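Local structure of RND efflux system, outer membrane lipoprotein, NodT family (Burkholderia mallei, 6U94) at residues Q59-L64 with P250-V255; D199-G204 with H216-Q221; R309-G314 with S320-G325; F335-T340 with T357-I362. The protein is an outer membrane factor lipoprotein of the NodT family, probably forming the outer membrane channel of an RND-type efflux system. One frame throughout, in Å; residues are numbered along the deposited sequence.

Contact 1: Q59-L64 with P250-V255; sequences QQLVAL and PLPAGV
Helix 56-67 passes the turn at 250-255 with Leu-61 and Pro-252 as the nearest backbone pair, their CA atoms 8.3 Å apart, and side chains bridge that gap without a hydrogen bond between the segments. Leu-61 carries the apolar half of the contact. Its CG lies anti to the carbonyl carbon (chi1 -65°), and the forked end turns toward the partner: CD2 sits 3.9 Å from Pro-252 CD and also 3.9 Å from Val-255 CG2, so one methyl touches both the proline ring and the valine branch. CD1 adds a looser touch, 4.1 Å from the same Val-255 CG2, and the leucine and valine side chains run at about a right angle to each other. In the helix-rich fold of this outer membrane factor, the meeting joins an early short helix to the chain just beyond the long helix 211-247. Leu-61 also touches Val-170 and Tyr-174 of helix 156-203, while Leu-251 lies on Glu-240 and Leu-243. The preceding residue, Gln-60, stretches out fully extended (chi1 178°, chi2 178°) and runs antiparallel alongside Pro-252, bringing its amide nitrogen NE2 to 3.8 Å from Pro-252 CB. On the 250-255 side, Val-255 N donates to Pro-252 O, a bond of 3.1 Å that closes a turn after the proline, and Val-255 O accepts from Arg-181 NH2.

Contact 2: D199-G204 with H216-Q221; sequences DMIHRG and HRADTQ
Ile-201 and Ala-218 meet across the two arms of a helical hairpin, the last turn of helix 156-203 facing an early turn of helix 211-247, which runs back in roughly the opposite direction. Long paired helices of this kind build the periplasmic barrel of TolC-like outer membrane factors, and this contact lies close to the end where one arm turns into the other. The CA atoms of Ile-201 and Ala-218 are 7.8 Å apart, and the isoleucine spans the gap end-on. With CG1 anti to the carbonyl carbon (chi1 -63°) and CD1 carried on in an extended course (chi2 172°), the terminal methyl CD1 comes to 3.6 Å from Ala-218 CB. The small alanine thus receives the tip of the longer chain, while the CG2 branch of Ile-201 stands off from it. Asp-214, one turn earlier on the second arm, also touches Ile-201.

Beside this apolar point, on the more exposed flank, His-202 and Asp-219 lean toward each other. The carboxylate is oblique to the imidazole, and the approach stays loose: Asp-219 OD1 is 4.3 Å from His-202 CE1, and OD2 is 4.7 Å from NE2. Any attraction between them would depend on the charge of the histidine and would act at a distance; Glu-215 also touches His-202. Within helix 211-247, Arg-217 O takes two donors, Gln-221 N at 3.0 Å and the hydroxyl Thr-220 OG1 at 2.9 Å, the latter tilted 26° from the carbonyl plane.

Contact 3: R309-G314 with S320-G325; sequences RITLTG and SASLAG
Ser-320 turns its hydroxyl into the space between its own backbone N and carbonyl carbon (chi1 67°), the rotation from which OG can serve both Thr-311 and the start of helix 321-326. Ile-310 has a matching torsion (chi1 58°) that places CG1 between N and C, sending CD1 toward the helix, 3.8 Å from Leu-323 CA. Leu-323 answers with CG anti to its backbone N, bringing its fork to the side chains of the loop: CD2 lies 4.0 Å from Leu-312 CD2, the two chains set aslant, while CD1 keeps a wider 4.2 Å from Ile-310 CD1. Phe-375 of the long helix 362-415 touches both leucines and covers this apolar side.

The polar side is an N-cap at work. Ser-320 OG accepts from Leu-323 N at 3.2 Å, capping the first turn, and donates to Thr-311 O at 2.7 Å. The neighbouring backbone bond, Ser-320 N to Leu-312 O, is 3.2 Å long and nearly straight at 172°. Both donors stand well above the planes of the carbonyls they reach. Farther out, a water accepts from Thr-311 N and lies 2.8 Å from Ser-322 OG, adding a water-mediated link between loop and helix. The loop itself is held by backbone bonds of Ile-310 with Ser-276 and of Leu-312 with Leu-274. Because the cap hydroxyl gives its proton to Thr-311 O while accepting the helix N-H, the two bonds together fix its rotation, and the helix start is tied to the loop by the same atom that caps it.

Contact 4: F335-T340 with T357-I362; sequences FVPQLT and TVRRDI
A small side-chain contact joins Pro-337 and Leu-339 of an irregular loop to Arg-359 and Val-358 on the short helix 355-359. In this helical outer membrane factor fold, the place lies just before the chain enters the long helix 362-415, and the loop comes in after helix 321-326. The backbones stay well apart, 9.3 Å between the CA atoms of Leu-339 and Val-358, so the side chains do the reaching. Leu-339 and Val-358 lie alongside each other, pointing opposite ways, and Leu-339 CD1 meets Val-358 CG2 at 3.9 Å. Ile-343 and Val-364 also touch Val-358, making the valine the more enclosed partner, while Leu-339 lies on Ala-305 of helix 299-306.

The second pair is mixed in character. Arg-359 runs extended from CG to NE (chi3 -179°), which carries the guanidinium across to the proline at about a right angle. Pro-337 CG meets it at the edge, near its plane, 3.4 Å from NH2. The charge itself is answered by Glu-368, whose OE1 forms a salt bridge with Arg-359 NE, and Glu-368 also touches Pro-337. Where helix 362-415 begins, Asp-361 occupies the N-cap, its OD1 accepting from Val-364 N.

From the N terminus, helix 56-67 meets segment 250-255, so contact 1 closes the longest loop, with 185 residues between its segments. Contact 2 is nested inside that loop, clasping helix 156-203 to helix 211-247 across their short connection; the two centres are 44 Å apart. Contacts 3 and 4 follow in series, neither nested nor crossing. Contact 3 closes a short loop onto helix 321-326, and contact 4 spans the passage from the next loop to helix 355-359. These last two come within about 5 Å at their nearest atoms without touching, whereas the centres of contacts 2 and 4 are 72 Å apart, on opposite sides of the chain's centre.

Contact 1: Q59-L64 with P250-V255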
loop_
_atom_site.group_PDB
_atom_site.type_symbol
_atom_site.label_atom_id
_atom_site.label_comp_id
_atom_site.label_asym_id
_atom_site.label_seq_id
_atom_site.Cartn_x
_atom_site.Cartn_y
_atom_site.Cartn_z
ATOM N N GLN A 59 16.620 -1.481 1.622
ATOM C CA GLN A 59 17.060 -2.219 2.801
ATOM C C GLN A 59 17.878 -1.335 3.731
ATOM O O GLN A 59 17.797 -1.469 4.958
ATOM C CB GLN A 59 17.873 -3.446 2.384
ATOM C CG GLN A 59 17.050 -4.597 1.837
ATOM C CD GLN A 59 17.851 -5.883 1.741
ATOM O OE1 GLN A 59 19.077 -5.873 1.853
ATOM N NE2 GLN A 59 17.159 -7.000 1.543
ATOM N N GLN A 60 18.676 -0.428 3.166
ATOM C CA GLN A 60 19.493 0.456 3.990
ATOM C C GLN A 60 18.626 1.418 4.795
ATOM O O GLN A 60 18.896 1.665 5.976
ATOM C CB GLN A 60 20.478 1.227 3.112
ATOM C CG GLN A 60 21.341 2.222 3.867
ATOM C CD GLN A 60 22.334 2.935 2.969
ATOM O OE1 GLN A 60 22.360 2.716 1.756
ATOM N NE2 GLN A 60 23.160 3.790 3.560
ATOM N N LEU A 61 17.576 1.961 4.175
ATOM C CA LEU A 61 16.718 2.918 4.866
ATOM C C LEU A 61 15.983 2.265 6.031
ATOM O O LEU A 61 15.871 2.855 7.113
ATOM C CB LEU A 61 15.725 3.529 3.878
ATOM C CG LEU A 61 16.358 4.383 2.781
ATOM C CD1 LEU A 61 15.446 4.452 1.570
ATOM C CD2 LEU A 61 16.667 5.777 3.308
ATOM N N VAL A 62 15.472 1.048 5.828
ATOM C CA VAL A 62 14.743 0.354 6.886
ATOM C C VAL A 62 15.668 0.039 8.055
ATOM O O VAL A 62 15.290 0.188 9.225
ATOM C CB VAL A 62 14.079 -0.915 6.323
ATOM C CG1 VAL A 62 13.569 -1.801 7.446
ATOM C CG2 VAL A 62 12.942 -0.535 5.396
ATOM N N ALA A 63 16.898 -0.389 7.760
ATOM C CA ALA A 63 17.843 -0.705 8.825
ATOM C C ALA A 63 18.158 0.525 9.666
ATOM O O ALA A 63 18.297 0.429 10.891
ATOM C CB ALA A 63 19.120 -1.299 8.233
ATOM N N LEU A 64 18.272 1.692 9.027
ATOM C CA LEU A 64 18.537 2.914 9.779
ATOM C C LEU A 64 17.329 3.316 10.613
ATOM O O LEU A 64 17.480 3.810 11.737
ATOM C CB LEU A 64 18.936 4.044 8.829
ATOM C CG LEU A 64 20.172 3.820 7.953
ATOM C CD1 LEU A 64 20.590 5.115 7.264
ATOM C CD2 LEU A 64 21.321 3.234 8.763
ATOM N N PRO A 250 19.217 12.496 8.498
ATOM C CA PRO A 250 19.361 12.888 7.092
ATOM C C PRO A 250 19.405 11.677 6.172
ATOM O O PRO A 250 19.802 10.579 6.567
ATOM C CB PRO A 250 20.689 13.655 7.072
ATOM C CG PRO A 250 20.890 14.104 8.480
ATOM C CD PRO A 250 20.313 13.015 9.332
ATOM N N LEU A 251 18.987 11.894 4.923
ATOM C CA LEU A 251 18.932 10.815 3.948
ATOM C C LEU A 251 20.331 10.509 3.415
ATOM O O LEU A 251 21.119 11.430 3.177
ATOM C CB LEU A 251 18.009 11.180 2.788
ATOM C CG LEU A 251 16.564 11.554 3.128
ATOM C CD1 LEU A 251 15.761 11.788 1.858
ATOM C CD2 LEU A 251 15.915 10.481 3.983
ATOM N N PRO A 252 20.664 9.234 3.229
ATOM C CA PRO A 252 21.967 8.888 2.652
ATOM C C PRO A 252 22.071 9.326 1.200
ATOM O O PRO A 252 21.075 9.477 0.490
ATOM C CB PRO A 252 22.022 7.360 2.780
ATOM C CG PRO A 252 20.593 6.933 2.880
ATOM C CD PRO A 252 19.888 8.040 3.609
ATOM N N ALA A 253 23.319 9.527 0.762
ATOM C CA ALA A 253 23.574 10.005 -0.592
ATOM C C ALA A 253 23.116 9.016 -1.656
ATOM O O ALA A 253 22.948 9.408 -2.816
ATOM C CB ALA A 253 25.063 10.310 -0.769
ATOM N N GLY A 254 22.909 7.749 -1.293
ATOM C CA GLY A 254 22.417 6.786 -2.262
ATOM C C GLY A 254 21.012 7.096 -2.744
ATOM O O GLY A 254 20.671 6.815 -3.897
ATOM N N VAL A 255 20.183 7.678 -1.875
ATOM C CA VAL A 255 18.823 8.046 -2.265
ATOM C C VAL A 255 18.849 9.066 -3.396
ATOM O O VAL A 255 18.010 9.030 -4.306
ATOM C CB VAL A 255 18.045 8.572 -1.043
ATOM C CG1 VAL A 255 16.722 9.195 -1.469
ATOM C CG2 VAL A 255 17.812 7.455 -0.040
#

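Contact 2: D199-G204 with H216-Q221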
loop_
_atom_site.group_PDB
_atom_site.type_symbol
_atom_site.label_atom_id
_atom_site.label_comp_id
_atom_site.label_asym_id
_atom_site.label_seq_id
_atom_site.Cartn_x
_atom_site.Cartn_y
_atom_site.Cartn_z
ATOM N N ASP A 199 5.876 26.338 -30.273
ATOM C CA ASP A 199 6.746 27.125 -31.143
ATOM C C ASP A 199 6.427 26.879 -32.613
ATOM O O ASP A 199 6.454 27.812 -33.424
ATOM C CB ASP A 199 8.214 26.804 -30.859
ATOM C CG ASP A 199 8.678 27.325 -29.514
ATOM O OD1 ASP A 199 8.028 28.243 -28.972
ATOM O OD2 ASP A 199 9.700 26.822 -29.004
ATOM N N MET A 200 6.118 25.631 -32.973
ATOM C CA MET A 200 5.844 25.311 -34.370
ATOM C C MET A 200 4.522 25.913 -34.829
ATOM O O MET A 200 4.399 26.347 -35.981
ATOM C CB MET A 200 5.843 23.796 -34.571
ATOM N N ILE A 201 3.524 25.951 -33.943
ATOM C CA ILE A 201 2.213 26.475 -34.319
ATOM C C ILE A 201 2.278 27.980 -34.545
ATOM O O ILE A 201 1.722 28.500 -35.521
ATOM C CB ILE A 201 1.170 26.106 -33.250
ATOM C CG1 ILE A 201 1.017 24.589 -33.171
ATOM C CG2 ILE A 201 -0.168 26.762 -33.552
ATOM C CD1 ILE A 201 0.155 24.137 -32.031
ATOM N N HIS A 202 2.954 28.706 -33.650
ATOM C CA HIS A 202 3.068 30.152 -33.806
ATOM C C HIS A 202 3.880 30.527 -35.039
ATOM O O HIS A 202 3.633 31.576 -35.643
ATOM C CB HIS A 202 3.696 30.773 -32.557
ATOM C CG HIS A 202 2.751 30.901 -31.403
ATOM N ND1 HIS A 202 3.119 30.619 -30.104
ATOM C CD2 HIS A 202 1.455 31.289 -31.350
ATOM C CE1 HIS A 202 2.089 30.822 -29.302
ATOM N NE2 HIS A 202 1.067 31.229 -30.033
ATOM N N ARG A 203 4.842 29.686 -35.427
ATOM C CA ARG A 203 5.658 29.986 -36.598
ATOM C C ARG A 203 4.813 30.016 -37.868
ATOM O O ARG A 203 4.973 30.908 -38.709
ATOM C CB ARG A 203 6.790 28.966 -36.723
ATOM N N GLY A 204 3.907 29.055 -38.020
ATOM C CA GLY A 204 3.023 29.031 -39.170
ATOM C C GLY A 204 1.826 29.942 -38.993
ATOM O O GLY A 204 0.733 29.483 -38.647
ATOM N N HIS A 216 -4.073 29.322 -28.276
ATOM C CA HIS A 216 -4.530 29.181 -26.899
ATOM C C HIS A 216 -4.523 27.721 -26.465
ATOM O O HIS A 216 -4.193 27.414 -25.314
ATOM C CB HIS A 216 -5.925 29.782 -26.740
ATOM N N ARG A 217 -4.879 26.808 -27.371
ATOM C CA ARG A 217 -4.833 25.386 -27.047
ATOM C C ARG A 217 -3.407 24.934 -26.772
ATOM O O ARG A 217 -3.137 24.266 -25.767
ATOM C CB ARG A 217 -5.433 24.563 -28.185
ATOM C CG ARG A 217 -6.939 24.588 -28.264
ATOM C CD ARG A 217 -7.388 23.938 -29.554
ATOM N NE ARG A 217 -8.830 24.009 -29.738
ATOM C CZ ARG A 217 -9.427 23.968 -30.925
ATOM N NH1 ARG A 217 -8.703 23.865 -32.032
ATOM N NH2 ARG A 217 -10.745 24.038 -31.004
ATOM N N ALA A 218 -2.478 25.281 -27.668
ATOM C CA ALA A 218 -1.085 24.896 -27.475
ATOM C C ALA A 218 -0.515 25.474 -26.189
ATOM O O ALA A 218 0.343 24.848 -25.556
ATOM C CB ALA A 218 -0.246 25.342 -28.672
ATOM N N ASP A 219 -0.980 26.656 -25.784
ATOM C CA ASP A 219 -0.493 27.256 -24.549
ATOM C C ASP A 219 -1.084 26.589 -23.314
ATOM O O ASP A 219 -0.401 26.489 -22.291
ATOM C CB ASP A 219 -0.784 28.758 -24.534
ATOM C CG ASP A 219 0.312 29.570 -25.203
ATOM O OD1 ASP A 219 1.368 28.989 -25.524
ATOM O OD2 ASP A 219 0.118 30.789 -25.406
ATOM N N THR A 220 -2.334 26.126 -23.382
ATOM C CA THR A 220 -2.912 25.406 -22.253
ATOM C C THR A 220 -2.436 23.961 -22.172
ATOM O O THR A 220 -2.634 23.321 -21.134
ATOM C CB THR A 220 -4.443 25.439 -22.305
ATOM O OG1 THR A 220 -4.905 24.769 -23.482
ATOM C CG2 THR A 220 -4.951 26.873 -22.304
ATOM N N GLN A 221 -1.829 23.431 -23.236
ATOM C CA GLN A 221 -1.106 22.169 -23.116
ATOM C C GLN A 221 0.166 22.359 -22.301
ATOM O O GLN A 221 0.477 21.555 -21.414
ATOM C CB GLN A 221 -0.770 21.612 -24.500
ATOM C CG GLN A 221 -1.931 20.976 -25.236
ATOM C CD GLN A 221 -1.532 20.467 -26.611
ATOM O OE1 GLN A 221 -0.787 19.494 -26.735
ATOM N NE2 GLN A 221 -2.022 21.131 -27.651
#

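Contact 3: R309-G314 with S320-G325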
loop_
_atom_site.group_PDB
_atom_site.type_symbol
_atom_site.label_atom_id
_atom_site.label_comp_id
_atom_site.label_asym_id
_atom_site.label_seq_id
_atom_site.Cartn_x
_atom_site.Cartn_y
_atom_site.Cartn_z
ATOM N N ARG A 309 -6.644 -23.787 9.029
ATOM C CA ARG A 309 -5.325 -24.207 8.559
ATOM C C ARG A 309 -5.423 -24.410 7.050
ATOM O O ARG A 309 -5.800 -25.483 6.575
ATOM C CB ARG A 309 -4.822 -25.468 9.292
ATOM C CG ARG A 309 -5.825 -26.604 9.437
ATOM C CD ARG A 309 -5.337 -27.642 10.455
ATOM N NE ARG A 309 -4.038 -28.222 10.111
ATOM C CZ ARG A 309 -3.446 -29.195 10.801
ATOM N NH1 ARG A 309 -4.034 -29.702 11.875
ATOM N NH2 ARG A 309 -2.265 -29.668 10.416
ATOM N N ILE A 310 -5.086 -23.358 6.300
ATOM C CA ILE A 310 -5.127 -23.356 4.844
ATOM C C ILE A 310 -3.913 -22.596 4.331
ATOM O O ILE A 310 -3.249 -21.865 5.070
ATOM C CB ILE A 310 -6.410 -22.699 4.285
ATOM C CG1 ILE A 310 -6.518 -21.260 4.802
ATOM C CG2 ILE A 310 -7.647 -23.513 4.638
ATOM C CD1 ILE A 310 -7.574 -20.422 4.112
ATOM N N THR A 311 -3.633 -22.770 3.041
ATOM C CA THR A 311 -2.697 -21.881 2.373
ATOM C C THR A 311 -3.377 -20.550 2.093
ATOM O O THR A 311 -4.601 -20.473 1.950
ATOM C CB THR A 311 -2.183 -22.493 1.066
ATOM O OG1 THR A 311 -3.284 -22.757 0.180
ATOM C CG2 THR A 311 -1.423 -23.785 1.347
ATOM N N LEU A 312 -2.574 -19.492 2.032
ATOM C CA LEU A 312 -3.101 -18.156 1.791
ATOM C C LEU A 312 -2.885 -17.661 0.368
ATOM O O LEU A 312 -3.668 -16.835 -0.108
ATOM C CB LEU A 312 -2.472 -17.154 2.764
ATOM C CG LEU A 312 -2.811 -17.373 4.237
ATOM C CD1 LEU A 312 -2.058 -16.377 5.097
ATOM C CD2 LEU A 312 -4.312 -17.258 4.456
ATOM N N THR A 313 -1.851 -18.139 -0.320
ATOM C CA THR A 313 -1.505 -17.637 -1.640
ATOM C C THR A 313 -1.373 -18.789 -2.621
ATOM O O THR A 313 -1.058 -19.921 -2.244
ATOM C CB THR A 313 -0.192 -16.837 -1.630
ATOM O OG1 THR A 313 0.865 -17.651 -1.110
ATOM C CG2 THR A 313 -0.337 -15.582 -0.782
ATOM N N GLY A 314 -1.629 -18.480 -3.890
ATOM C CA GLY A 314 -1.384 -19.401 -4.979
ATOM C C GLY A 314 -0.211 -18.942 -5.818
ATOM O O GLY A 314 0.706 -18.289 -5.308
ATOM N N SER A 320 -5.053 -17.870 -2.782
ATOM C CA SER A 320 -5.243 -19.297 -2.986
ATOM C C SER A 320 -6.729 -19.630 -3.097
ATOM O O SER A 320 -7.601 -18.884 -2.638
ATOM C CB SER A 320 -4.615 -20.098 -1.842
ATOM O OG SER A 320 -5.301 -19.884 -0.615
ATOM N N ALA A 321 -7.011 -20.777 -3.718
ATOM C CA ALA A 321 -8.393 -21.233 -3.820
ATOM C C ALA A 321 -8.994 -21.503 -2.446
ATOM O O ALA A 321 -10.188 -21.268 -2.233
ATOM C CB ALA A 321 -8.469 -22.487 -4.693
ATOM N N SER A 322 -8.188 -21.997 -1.502
ATOM C CA SER A 322 -8.686 -22.225 -0.147
ATOM C C SER A 322 -9.161 -20.923 0.486
ATOM O O SER A 322 -10.249 -20.862 1.073
ATOM C CB SER A 322 -7.599 -22.873 0.715
ATOM O OG SER A 322 -7.361 -24.215 0.333
ATOM N N LEU A 323 -8.358 -19.864 0.364
ATOM C CA LEU A 323 -8.705 -18.589 0.983
ATOM C C LEU A 323 -9.922 -17.965 0.311
ATOM O O LEU A 323 -10.836 -17.481 0.987
ATOM C CB LEU A 323 -7.508 -17.639 0.931
ATOM C CG LEU A 323 -7.695 -16.265 1.575
ATOM C CD1 LEU A 323 -8.177 -16.403 3.013
ATOM C CD2 LEU A 323 -6.394 -15.487 1.529
ATOM N N ALA A 324 -9.947 -17.968 -1.025
ATOM C CA ALA A 324 -11.111 -17.457 -1.739
ATOM C C ALA A 324 -12.349 -18.294 -1.454
ATOM O O ALA A 324 -13.465 -17.763 -1.433
ATOM C CB ALA A 324 -10.831 -17.417 -3.241
ATOM N N GLY A 325 -12.175 -19.601 -1.239
ATOM C CA GLY A 325 -13.310 -20.446 -0.920
ATOM C C GLY A 325 -13.932 -20.128 0.425
ATOM O O GLY A 325 -15.148 -20.257 0.594
HETATM O O HOH W 1 -4.946 -25.048 1.470
#

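Contact 4: F335-T340 with T357-I362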
loop_
_atom_site.group_PDB
_atom_site.type_symbol
_atom_site.label_atom_id
_atom_site.label_comp_id
_atom_site.label_asym_id
_atom_site.label_seq_id
_atom_site.Cartn_x
_atom_site.Cartn_y
_atom_site.Cartn_z
ATOM N N PHE A 335 -15.978 -20.810 7.155
ATOM C CA PHE A 335 -15.234 -21.652 8.082
ATOM C C PHE A 335 -16.179 -22.225 9.130
ATOM O O PHE A 335 -17.025 -21.510 9.675
ATOM C CB PHE A 335 -14.117 -20.852 8.751
ATOM C CG PHE A 335 -13.374 -21.619 9.808
ATOM C CD1 PHE A 335 -12.522 -22.654 9.460
ATOM C CD2 PHE A 335 -13.524 -21.302 11.151
ATOM C CE1 PHE A 335 -11.835 -23.367 10.429
ATOM C CE2 PHE A 335 -12.843 -22.009 12.130
ATOM C CZ PHE A 335 -11.997 -23.044 11.770
ATOM N N VAL A 336 -16.045 -23.519 9.402
ATOM C CA VAL A 336 -16.904 -24.190 10.373
ATOM C C VAL A 336 -16.135 -24.423 11.670
ATOM O O VAL A 336 -15.290 -25.328 11.741
ATOM C CB VAL A 336 -17.449 -25.511 9.810
ATOM C CG1 VAL A 336 -18.323 -26.214 10.850
ATOM C CG2 VAL A 336 -18.230 -25.252 8.529
ATOM N N PRO A 337 -16.382 -23.635 12.712
ATOM C CA PRO A 337 -15.789 -23.949 14.017
ATOM C C PRO A 337 -16.422 -25.189 14.631
ATOM O O PRO A 337 -17.630 -25.413 14.527
ATOM C CB PRO A 337 -16.078 -22.696 14.850
ATOM C CG PRO A 337 -17.249 -22.060 14.187
ATOM C CD PRO A 337 -17.108 -22.355 12.722
ATOM N N GLN A 338 -15.582 -26.006 15.264
ATOM C CA GLN A 338 -16.024 -27.212 15.946
ATOM C C GLN A 338 -15.201 -27.397 17.212
ATOM O O GLN A 338 -13.992 -27.147 17.220
ATOM C CB GLN A 338 -15.889 -28.446 15.047
ATOM C CG GLN A 338 -16.449 -29.723 15.650
ATOM C CD GLN A 338 -16.068 -30.961 14.857
ATOM O OE1 GLN A 338 -14.924 -31.107 14.419
ATOM N NE2 GLN A 338 -17.026 -31.858 14.667
ATOM N N LEU A 339 -15.855 -27.846 18.278
ATOM C CA LEU A 339 -15.201 -28.047 19.565
ATOM C C LEU A 339 -14.838 -29.521 19.714
ATOM O O LEU A 339 -15.719 -30.376 19.852
ATOM C CB LEU A 339 -16.098 -27.577 20.706
ATOM C CG LEU A 339 -16.401 -26.078 20.714
ATOM C CD1 LEU A 339 -17.394 -25.744 21.806
ATOM C CD2 LEU A 339 -15.124 -25.274 20.886
ATOM N N THR A 340 -13.538 -29.811 19.670
ATOM C CA THR A 340 -13.017 -31.145 19.923
ATOM C C THR A 340 -12.084 -31.198 21.120
ATOM O O THR A 340 -11.886 -32.278 21.685
ATOM C CB THR A 340 -12.261 -31.674 18.695
ATOM O OG1 THR A 340 -11.069 -30.901 18.506
ATOM C CG2 THR A 340 -13.133 -31.575 17.448
ATOM N N THR A 357 -22.196 -21.700 24.359
ATOM C CA THR A 357 -21.810 -21.369 25.727
ATOM C C THR A 357 -20.372 -20.871 25.792
ATOM O O THR A 357 -20.054 -19.978 26.585
ATOM C CB THR A 357 -22.001 -22.579 26.643
ATOM O OG1 THR A 357 -21.050 -23.596 26.303
ATOM C CG2 THR A 357 -23.395 -23.150 26.491
ATOM N N VAL A 358 -19.487 -21.436 24.967
ATOM C CA VAL A 358 -18.096 -20.995 24.956
ATOM C C VAL A 358 -17.980 -19.592 24.367
ATOM O O VAL A 358 -17.062 -18.837 24.712
ATOM C CB VAL A 358 -17.229 -22.017 24.195
ATOM C CG1 VAL A 358 -15.789 -21.558 24.112
ATOM C CG2 VAL A 358 -17.299 -23.376 24.873
ATOM N N ARG A 359 -18.906 -19.208 23.488
ATOM C CA ARG A 359 -18.861 -17.870 22.912
ATOM C C ARG A 359 -19.307 -16.793 23.891
ATOM O O ARG A 359 -19.049 -15.610 23.645
ATOM C CB ARG A 359 -19.718 -17.805 21.647
ATOM C CG ARG A 359 -19.124 -18.541 20.461
ATOM C CD ARG A 359 -19.660 -17.983 19.152
ATOM N NE ARG A 359 -19.120 -18.693 17.997
ATOM C CZ ARG A 359 -19.769 -19.651 17.346
ATOM N NH1 ARG A 359 -20.988 -20.006 17.732
ATOM N NH2 ARG A 359 -19.205 -20.249 16.307
ATOM N N ARG A 360 -19.968 -17.166 24.990
ATOM C CA ARG A 360 -20.330 -16.178 25.997
ATOM C C ARG A 360 -19.129 -15.678 26.786
ATOM O O ARG A 360 -19.246 -14.665 27.484
ATOM C CB ARG A 360 -21.382 -16.748 26.947
ATOM C CG ARG A 360 -22.795 -16.673 26.396
ATOM C CD ARG A 360 -23.839 -16.930 27.471
ATOM N NE ARG A 360 -24.055 -18.353 27.712
ATOM C CZ ARG A 360 -24.838 -19.124 26.962
ATOM N NH1 ARG A 360 -25.474 -18.611 25.916
ATOM N NH2 ARG A 360 -24.985 -20.408 27.254
ATOM N N ASP A 361 -17.988 -16.357 26.698
ATOM C CA ASP A 361 -16.754 -15.835 27.265
ATOM C C ASP A 361 -16.200 -14.752 26.348
ATOM O O ASP A 361 -16.114 -14.941 25.129
ATOM C CB ASP A 361 -15.733 -16.957 27.462
ATOM C CG ASP A 361 -14.395 -16.450 27.967
ATOM O OD1 ASP A 361 -13.596 -15.956 27.147
ATOM O OD2 ASP A 361 -14.148 -16.532 29.190
ATOM N N ILE A 362 -15.829 -13.614 26.937
ATOM C CA ILE A 362 -15.444 -12.454 26.141
ATOM C C ILE A 362 -14.115 -12.687 25.436
ATOM O O ILE A 362 -13.901 -12.190 24.322
ATOM C CB ILE A 362 -15.406 -11.200 27.033
ATOM C CG1 ILE A 362 -16.760 -11.004 27.717
ATOM C CG2 ILE A 362 -15.036 -9.967 26.222
ATOM C CD1 ILE A 362 -17.941 -11.018 26.762
#